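Local structure of V-type ATP synthase alpha chain (Nanoarchaeum equitans Kin4-M, 5BN3) at residues T167-I170 with P175-L178; A220-F225 with G384-P389. The protein is a V-type subunit A of the rotary ATP synthase alpha/beta family, combining a beta-barrel, a barrel-sandwich, a P-loop nucleotide-binding and a C-terminal domain. All blocks are in the same frame, centred on the assembly; numbering follows the deposited sequence.

Contact 1 of 2, residues T167-I170 with P175-L178; sequences TIAI and PIKL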
ATOM      1  N   THR A 167      48.441   4.205  39.542  1.00 55.88           N
ATOM      2  CA  THR A 167      48.310   2.861  40.097  1.00 43.69           C
ATOM      3  C   THR A 167      47.845   2.929  41.551  1.00 47.60           C
ATOM      4  O   THR A 167      48.432   3.646  42.363  1.00 47.37           O
ATOM      5  CB  THR A 167      49.654   2.105  40.023  1.00 61.29           C
ATOM      6  OG1 THR A 167      50.103   2.057  38.663  1.00 54.01           O
ATOM      7  CG2 THR A 167      49.513   0.688  40.558  1.00 54.23           C
ATOM      8  N   ILE A 168      46.787   2.189  41.874  1.00 40.83           N
ATOM      9  CA  ILE A 168      46.251   2.163  43.233  1.00 41.89           C
ATOM     10  C   ILE A 168      46.470   0.804  43.887  1.00 40.50           C
ATOM     11  O   ILE A 168      46.298   0.650  45.097  1.00 40.28           O
ATOM     12  CB  ILE A 168      44.749   2.513  43.262  1.00 53.69           C
ATOM     13  CG1 ILE A 168      43.972   1.666  42.255  1.00 48.52           C
ATOM     14  CG2 ILE A 168      44.539   3.984  42.966  1.00 45.84           C
ATOM     15  CD1 ILE A 168      43.035   0.674  42.893  1.00 49.86           C
ATOM     16  N   ALA A 169      46.842  -0.177  43.070  1.00 43.75           N
ATOM     17  CA  ALA A 169      47.120  -1.525  43.550  1.00 40.45           C
ATOM     18  C   ALA A 169      47.880  -2.334  42.509  1.00 44.45           C
ATOM     19  O   ALA A 169      47.885  -1.990  41.327  1.00 50.04           O
ATOM     20  CB  ALA A 169      45.832  -2.232  43.927  1.00 42.42           C
ATOM     21  N   ILE A 170      48.521  -3.411  42.952  1.00 52.61           N
ATOM     22  CA  ILE A 170      49.235  -4.304  42.047  1.00 51.99           C
ATOM     23  C   ILE A 170      48.846  -5.755  42.325  1.00 46.50           C
ATOM     24  O   ILE A 170      48.956  -6.229  43.458  1.00 48.06           O
ATOM     25  CB  ILE A 170      50.764  -4.124  42.168  1.00 66.80           C
ATOM     26  CG1 ILE A 170      51.174  -2.757  41.610  1.00 54.59           C
ATOM     27  CG2 ILE A 170      51.501  -5.232  41.429  1.00 59.01           C
ATOM     28  CD1 ILE A 170      52.562  -2.313  42.014  1.00 61.02           C
ATOM     29  N   PRO A 175      49.437  -3.676  37.268  1.00 54.35           N
ATOM     30  CA  PRO A 175      48.915  -2.433  37.848  1.00 57.13           C
ATOM     31  C   PRO A 175      47.394  -2.318  37.733  1.00 53.60           C
ATOM     32  O   PRO A 175      46.830  -2.602  36.674  1.00 57.50           O
ATOM     33  CB  PRO A 175      49.579  -1.347  36.994  1.00 59.18           C
ATOM     34  CG  PRO A 175      50.792  -2.008  36.404  1.00 61.22           C
ATOM     35  CD  PRO A 175      50.373  -3.420  36.160  1.00 61.79           C
ATOM     36  N   ILE A 176      46.746  -1.900  38.818  1.00 54.70           N
ATOM     37  CA  ILE A 176      45.307  -1.662  38.820  1.00 54.62           C
ATOM     38  C   ILE A 176      45.051  -0.160  38.903  1.00 58.65           C
ATOM     39  O   ILE A 176      45.675   0.533  39.708  1.00 48.85           O
ATOM     40  CB  ILE A 176      44.621  -2.370  40.011  1.00 53.52           C
ATOM     41  CG1 ILE A 176      44.882  -3.878  39.967  1.00 50.20           C
ATOM     42  CG2 ILE A 176      43.122  -2.078  40.034  1.00 48.97           C
ATOM     43  CD1 ILE A 176      44.440  -4.545  38.681  1.00 57.70           C
ATOM     44  N   LYS A 177      44.148   0.346  38.067  1.00 42.66           N
ATOM     45  CA  LYS A 177      43.789   1.761  38.102  1.00 43.97           C
ATOM     46  C   LYS A 177      42.421   1.969  38.735  1.00 42.89           C
ATOM     47  O   LYS A 177      41.769   1.010  39.147  1.00 44.77           O
ATOM     48  CB  LYS A 177      43.800   2.363  36.693  1.00 51.81           C
ATOM     49  CG  LYS A 177      45.156   2.863  36.226  1.00 61.04           C
ATOM     50  CD  LYS A 177      46.117   1.724  35.924  1.00 69.06           C
ATOM     51  CE  LYS A 177      47.485   2.259  35.518  1.00 76.97           C
ATOM     52  NZ  LYS A 177      47.406   3.236  34.395  1.00 77.23           N
ATOM     53  N   LEU A 178      41.998   3.227  38.816  1.00 43.58           N
ATOM     54  CA  LEU A 178      40.657   3.564  39.279  1.00 48.81           C
ATOM     55  C   LEU A 178      39.646   3.332  38.160  1.00 49.04           C
ATOM     56  O   LEU A 178      38.435   3.387  38.379  1.00 40.06           O
ATOM     57  CB  LEU A 178      40.596   5.020  39.747  1.00 37.41           C
ATOM     58  CG  LEU A 178      41.270   5.345  41.083  1.00 39.60           C
ATOM     59  CD1 LEU A 178      41.280   6.840  41.341  1.00 44.63           C
ATOM     60  CD2 LEU A 178      40.556   4.629  42.208  1.00 37.67           C
TER

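Contact 2 of 2, residues A220-F225 with G384-P389; sequences AVPGPF and GDFSEP. With ADP (adenosine-5'-diphosphate), chain C.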
ATOM      1  N   ALA A 220       8.786  -0.055  26.421  1.00 28.29           N
ATOM      2  CA  ALA A 220       8.839   0.748  25.206  1.00 29.03           C
ATOM      3  C   ALA A 220       7.873   1.926  25.313  1.00 35.80           C
ATOM      4  O   ALA A 220       6.768   1.781  25.842  1.00 27.69           O
ATOM      5  CB  ALA A 220       8.499  -0.102  23.999  1.00 29.95           C
ATOM      6  N   VAL A 221       8.290   3.088  24.811  1.00 29.86           N
ATOM      7  CA  VAL A 221       7.437   4.275  24.794  1.00 28.37           C
ATOM      8  C   VAL A 221       7.307   4.818  23.372  1.00 28.72           C
ATOM      9  O   VAL A 221       8.007   5.755  22.994  1.00 29.26           O
ATOM     10  CB  VAL A 221       7.984   5.398  25.710  1.00 25.06           C
ATOM     11  CG1 VAL A 221       6.948   6.504  25.881  1.00 31.82           C
ATOM     12  CG2 VAL A 221       8.377   4.847  27.070  1.00 28.71           C
ATOM     13  N   PRO A 222       6.422   4.211  22.567  1.00 27.94           N
ATOM     14  CA  PRO A 222       6.206   4.722  21.211  1.00 29.25           C
ATOM     15  C   PRO A 222       5.113   5.782  21.185  1.00 30.53           C
ATOM     16  O   PRO A 222       4.176   5.728  21.988  1.00 31.68           O
ATOM     17  CB  PRO A 222       5.746   3.481  20.444  1.00 30.61           C
ATOM     18  CG  PRO A 222       5.025   2.668  21.474  1.00 35.84           C
ATOM     19  CD  PRO A 222       5.733   2.926  22.790  1.00 24.13           C
ATOM     20  N   GLY A 223       5.242   6.737  20.269  1.00 30.80           N
ATOM     21  CA  GLY A 223       4.252   7.783  20.099  1.00 30.32           C
ATOM     22  C   GLY A 223       4.578   8.630  18.885  1.00 32.84           C
ATOM     23  O   GLY A 223       5.721   8.652  18.434  1.00 28.54           O
ATOM     24  N   PRO A 224       3.573   9.323  18.335  1.00 31.48           N
ATOM     25  CA  PRO A 224       3.826  10.259  17.233  1.00 30.06           C
ATOM     26  C   PRO A 224       4.552  11.494  17.751  1.00 30.97           C
ATOM     27  O   PRO A 224       4.689  11.639  18.969  1.00 29.74           O
ATOM     28  CB  PRO A 224       2.418  10.636  16.762  1.00 34.06           C
ATOM     29  CG  PRO A 224       1.548  10.411  17.964  1.00 34.56           C
ATOM     30  CD  PRO A 224       2.140   9.223  18.669  1.00 27.84           C
ATOM     31  N   PHE A 225       5.013  12.371  16.863  1.00 29.59           N
ATOM     32  CA  PHE A 225       5.699  13.576  17.326  1.00 33.26           C
ATOM     33  C   PHE A 225       4.773  14.463  18.161  1.00 38.36           C
ATOM     34  O   PHE A 225       3.600  14.640  17.828  1.00 31.27           O
ATOM     35  CB  PHE A 225       6.355  14.358  16.171  1.00 28.50           C
ATOM     36  CG  PHE A 225       5.384  15.038  15.238  1.00 30.03           C
ATOM     37  CD1 PHE A 225       4.876  16.300  15.531  1.00 31.66           C
ATOM     38  CD2 PHE A 225       5.025  14.440  14.042  1.00 30.52           C
ATOM     39  CE1 PHE A 225       3.998  16.930  14.663  1.00 36.23           C
ATOM     40  CE2 PHE A 225       4.150  15.063  13.169  1.00 33.01           C
ATOM     41  CZ  PHE A 225       3.635  16.312  13.479  1.00 32.51           C
ATOM     42  N   GLY A 384       2.911   8.045  13.386  1.00 35.62           N
ATOM     43  CA  GLY A 384       2.241   7.492  14.548  1.00 41.35           C
ATOM     44  C   GLY A 384       1.682   6.096  14.335  1.00 36.79           C
ATOM     45  O   GLY A 384       0.881   5.614  15.138  1.00 49.50           O
ATOM     46  N   ASP A 385       2.105   5.437  13.260  1.00 36.65           N
ATOM     47  CA  ASP A 385       1.640   4.081  12.964  1.00 40.00           C
ATOM     48  C   ASP A 385       2.445   3.043  13.744  1.00 39.79           C
ATOM     49  O   ASP A 385       3.595   2.767  13.405  1.00 32.91           O
ATOM     50  CB  ASP A 385       1.756   3.810  11.461  1.00 40.12           C
ATOM     51  CG  ASP A 385       1.107   2.499  11.039  1.00 47.32           C
ATOM     52  OD1 ASP A 385       0.695   1.699  11.907  1.00 40.95           O
ATOM     53  OD2 ASP A 385       1.020   2.265   9.815  1.00 59.16           O
ATOM     54  N   PHE A 386       1.828   2.451  14.767  1.00 31.66           N
ATOM     55  CA  PHE A 386       2.511   1.491  15.638  1.00 34.94           C
ATOM     56  C   PHE A 386       2.830   0.161  14.943  1.00 35.72           C
ATOM     57  O   PHE A 386       3.611  -0.637  15.454  1.00 31.99           O
ATOM     58  CB  PHE A 386       1.683   1.215  16.906  1.00 31.83           C
ATOM     59  CG  PHE A 386       1.705   2.337  17.926  1.00 37.58           C
ATOM     60  CD1 PHE A 386       2.138   3.612  17.587  1.00 47.19           C
ATOM     61  CD2 PHE A 386       1.291   2.103  19.231  1.00 51.63           C
ATOM     62  CE1 PHE A 386       2.153   4.633  18.529  1.00 40.20           C
ATOM     63  CE2 PHE A 386       1.307   3.118  20.176  1.00 60.07           C
ATOM     64  CZ  PHE A 386       1.737   4.386  19.822  1.00 37.26           C
ATOM     65  N   SER A 387       2.230  -0.080  13.780  1.00 28.95           N
ATOM     66  CA  SER A 387       2.401  -1.360  13.087  1.00 29.47           C
ATOM     67  C   SER A 387       3.760  -1.497  12.392  1.00 35.34           C
ATOM     68  O   SER A 387       4.041  -2.514  11.754  1.00 46.90           O
ATOM     69  CB  SER A 387       1.273  -1.577  12.076  1.00 39.69           C
ATOM     70  OG  SER A 387       1.414  -0.718  10.959  1.00 54.64           O
ATOM     71  N   GLU A 388       4.603  -0.481  12.537  1.00 41.18           N
ATOM     72  CA  GLU A 388       5.904  -0.439  11.868  1.00 36.67           C
ATOM     73  C   GLU A 388       6.947  -1.324  12.579  1.00 38.85           C
ATOM     74  O   GLU A 388       6.776  -1.656  13.754  1.00 28.96           O
ATOM     75  CB  GLU A 388       6.362   1.022  11.747  1.00 31.58           C
ATOM     76  CG  GLU A 388       6.605   1.721  13.070  1.00 33.10           C
ATOM     77  CD  GLU A 388       8.039   1.600  13.526  1.00 45.46           C
ATOM     78  OE1 GLU A 388       8.305   1.838  14.722  1.00 36.94           O
ATOM     79  OE2 GLU A 388       8.907   1.278  12.683  1.00 36.64           O
ATOM     80  N   PRO A 389       8.015  -1.727  11.858  1.00 36.14           N
ATOM     81  CA  PRO A 389       8.970  -2.728  12.362  1.00 33.47           C
ATOM     82  C   PRO A 389       9.664  -2.398  13.687  1.00 30.55           C
ATOM     83  O   PRO A 389       9.807  -3.302  14.513  1.00 32.18           O
ATOM     84  CB  PRO A 389      10.018  -2.802  11.246  1.00 37.59           C
ATOM     85  CG  PRO A 389       9.279  -2.427  10.020  1.00 41.90           C
ATOM     86  CD  PRO A 389       8.306  -1.365  10.457  1.00 37.80           C
TER
HETATM   87  PB  ADP C 601       7.770  14.033  21.826  1.00 30.00           P
HETATM   88  O1B ADP C 601       6.889  12.813  21.885  1.00 28.44           O
HETATM   89  O2B ADP C 601       9.116  13.867  22.476  1.00 25.84           O
HETATM   90  O3B ADP C 601       7.805  14.682  20.467  1.00 29.94           O
HETATM   91  PA  ADP C 601       7.597  15.965  23.954  1.00 31.29           P
HETATM   92  O1A ADP C 601       8.083  15.075  25.059  1.00 33.38           O
HETATM   93  O2A ADP C 601       8.526  16.989  23.355  1.00 31.11           O
HETATM   94  O3A ADP C 601       6.963  15.065  22.773  1.00 29.81           O
HETATM   95  O5' ADP C 601       6.283  16.727  24.485  1.00 32.13           O
HETATM   96  C5' ADP C 601       5.490  17.494  23.579  1.00 33.85           C
HETATM   97  C4' ADP C 601       4.770  18.608  24.329  1.00 37.18           C
HETATM   98  O4' ADP C 601       3.881  18.057  25.309  1.00 36.24           O
HETATM   99  C3' ADP C 601       5.780  19.483  25.049  1.00 41.57           C
HETATM  100  O3' ADP C 601       5.571  20.850  24.680  1.00 46.11           O
HETATM  101  C2' ADP C 601       5.499  19.274  26.521  1.00 46.56           C
HETATM  102  O2' ADP C 601       5.535  20.507  27.239  1.00 68.69           O
HETATM  103  C1' ADP C 601       4.113  18.657  26.584  1.00 33.82           C
HETATM  104  N9  ADP C 601       4.071  17.632  27.654  1.00 38.00           N
HETATM  105  C8  ADP C 601       4.373  16.327  27.517  1.00 35.07           C
HETATM  106  N7  ADP C 601       4.232  15.669  28.696  1.00 32.95           N
HETATM  107  C5  ADP C 601       3.827  16.565  29.615  1.00 39.51           C
HETATM  108  C6  ADP C 601       3.490  16.535  31.057  1.00 33.84           C
HETATM  109  N6  ADP C 601       3.557  15.382  31.773  1.00 35.37           N
HETATM  110  N1  ADP C 601       3.109  17.701  31.628  1.00 36.50           N
HETATM  111  C2  ADP C 601       3.037  18.850  30.928  1.00 44.31           C
HETATM  112  N3  ADP C 601       3.329  18.949  29.620  1.00 40.99           N
HETATM  113  C4  ADP C 601       3.721  17.857  28.921  1.00 40.18           C

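Contact 1 of 2, residues T167-I170 with P175-L178
Ile176 O takes one hydrogen bond and a weaker CA-H contact from two successive residues. Ile168 N donates to it over 2.9 Å, in an almost straight bond (N-H...O 174°). Thr167 CA adds a CA-H...O contact to the same Ile176 O at 3.5 Å. The return bond runs from Ile176 N to Ala169 O at 2.8 Å. Ile176 thus gives its N-H to Ala169 but takes one from Ile168, a one-residue offset that resembles a classic beta bulge. Ala169 and Ile176 are the antiparallel hydrogen-bonded pair of this irregularity; beyond it Ile170 and Pro175 form a non-hydrogen-bonded one.

The side chains divide between the faces. Ala169 CB rests on Ile176 CB at 4.1 Å, and Ile132 covers Ala169 from strand 131-137. Ile168 splits its branches. Its CG1 sits between the backbone N and the carbonyl carbon (chi1 51°), 3.3 Å from Ile176 O, and its CD1 goes on to meet Ile176 CG2 at 4.0 Å. Its CG2 meets Leu178 CG at 4.0 Å, the two side chains lying roughly perpendicular. Leu178 also packs on Trp114 and Phe116. On the other face, Thr167 OG1 approaches Pro175 CB at 3.8 Å. Lys177 passes its CE near Thr167, its chain bent at chi2 and chi4, and its NZ bonds to Glu165 O.

Ile168 and Ile170 also bond back to Tyr158, Glu155 and Glu156, while Ile168, Ala169 and Leu178 join the apolar filling between two sheets of the barrel-sandwich domain. Two backbone bonds thus set the register, and apolar packing holds the hairpin to the facing sheet.

Contact 2 of 2, residues A220-F225 with G384-P389
CH-pi packing of Pro222 on Phe386 carries this contact. Pro222 CG lies over one face of the Phe386 ring, 4.3 Å from its centroid and 23° off the ring normal. It is displaced toward the rim, so the nearest ring atom is CE2, at 4.0 Å from Pro222 CG. Phe386 has CG anti to its carbonyl carbon (chi1 -75°), and this directs the ring back to the strand end.

Van der Waals contacts with the backbone come next. Phe386 CZ approaches Pro222 O at 3.5 Å, and Phe386 CE1 lies 4.1 Å from Gly223 CA. Further along, Pro224 CB touches Gly384 CA at 3.8 Å. Gly384 has a positive phi (73°) and brings its CA against the Pro224 ring.

Hydrogen bonds brace the loop 384-389 from within. Asp385 OD1 accepts from Ser387 N at 3.0 Å, an Asx turn, and from Ser387 OG at 2.7 Å. Both donors come from the same face of the carboxylate plane, and a type I turn spans Asp385 to Glu388. Glu388 then caps helix 389-395, its OE2 accepting from Val390 N.

Beyond the two segments, Gly223 O bonds to Tyr297 OH of the neighbouring NEQ263 chain. Pro224 O bonds to Ser227 OG, and the backbone of Pro224 and Phe225 borders the ADP phosphate. The loop after strand 370-379, a parallel neighbour of strand 218-222, thus packs through Phe386 and Gly384 on the strand end and the P-loop start. Strand, glycine-rich loop at a phosphate and helix 229-239 form the P-loop (Walker A) arrangement of this nucleotide-binding domain.

In the fold
Contacts 1 and 2 belong to different domains and lie on opposite sides of the centre of the chain. Their centres are 47 Å apart, and their nearest atoms are about 32 Å apart, so they do not touch. In sequence, contact 1 comes wholly before contact 2. It is local, a hairpin of the barrel-sandwich domain about 32 Å from the chain centre. Contact 2 joins segments 159 residues apart, about 17 Å from that centre. It alone of the two holds ADP pocket residues, Pro224 and Phe225. It also meets the neighbouring NEQ263 chain, whose Arg326 binds the same ADP, whereas contact 1 touches no other protein chain of the assembly.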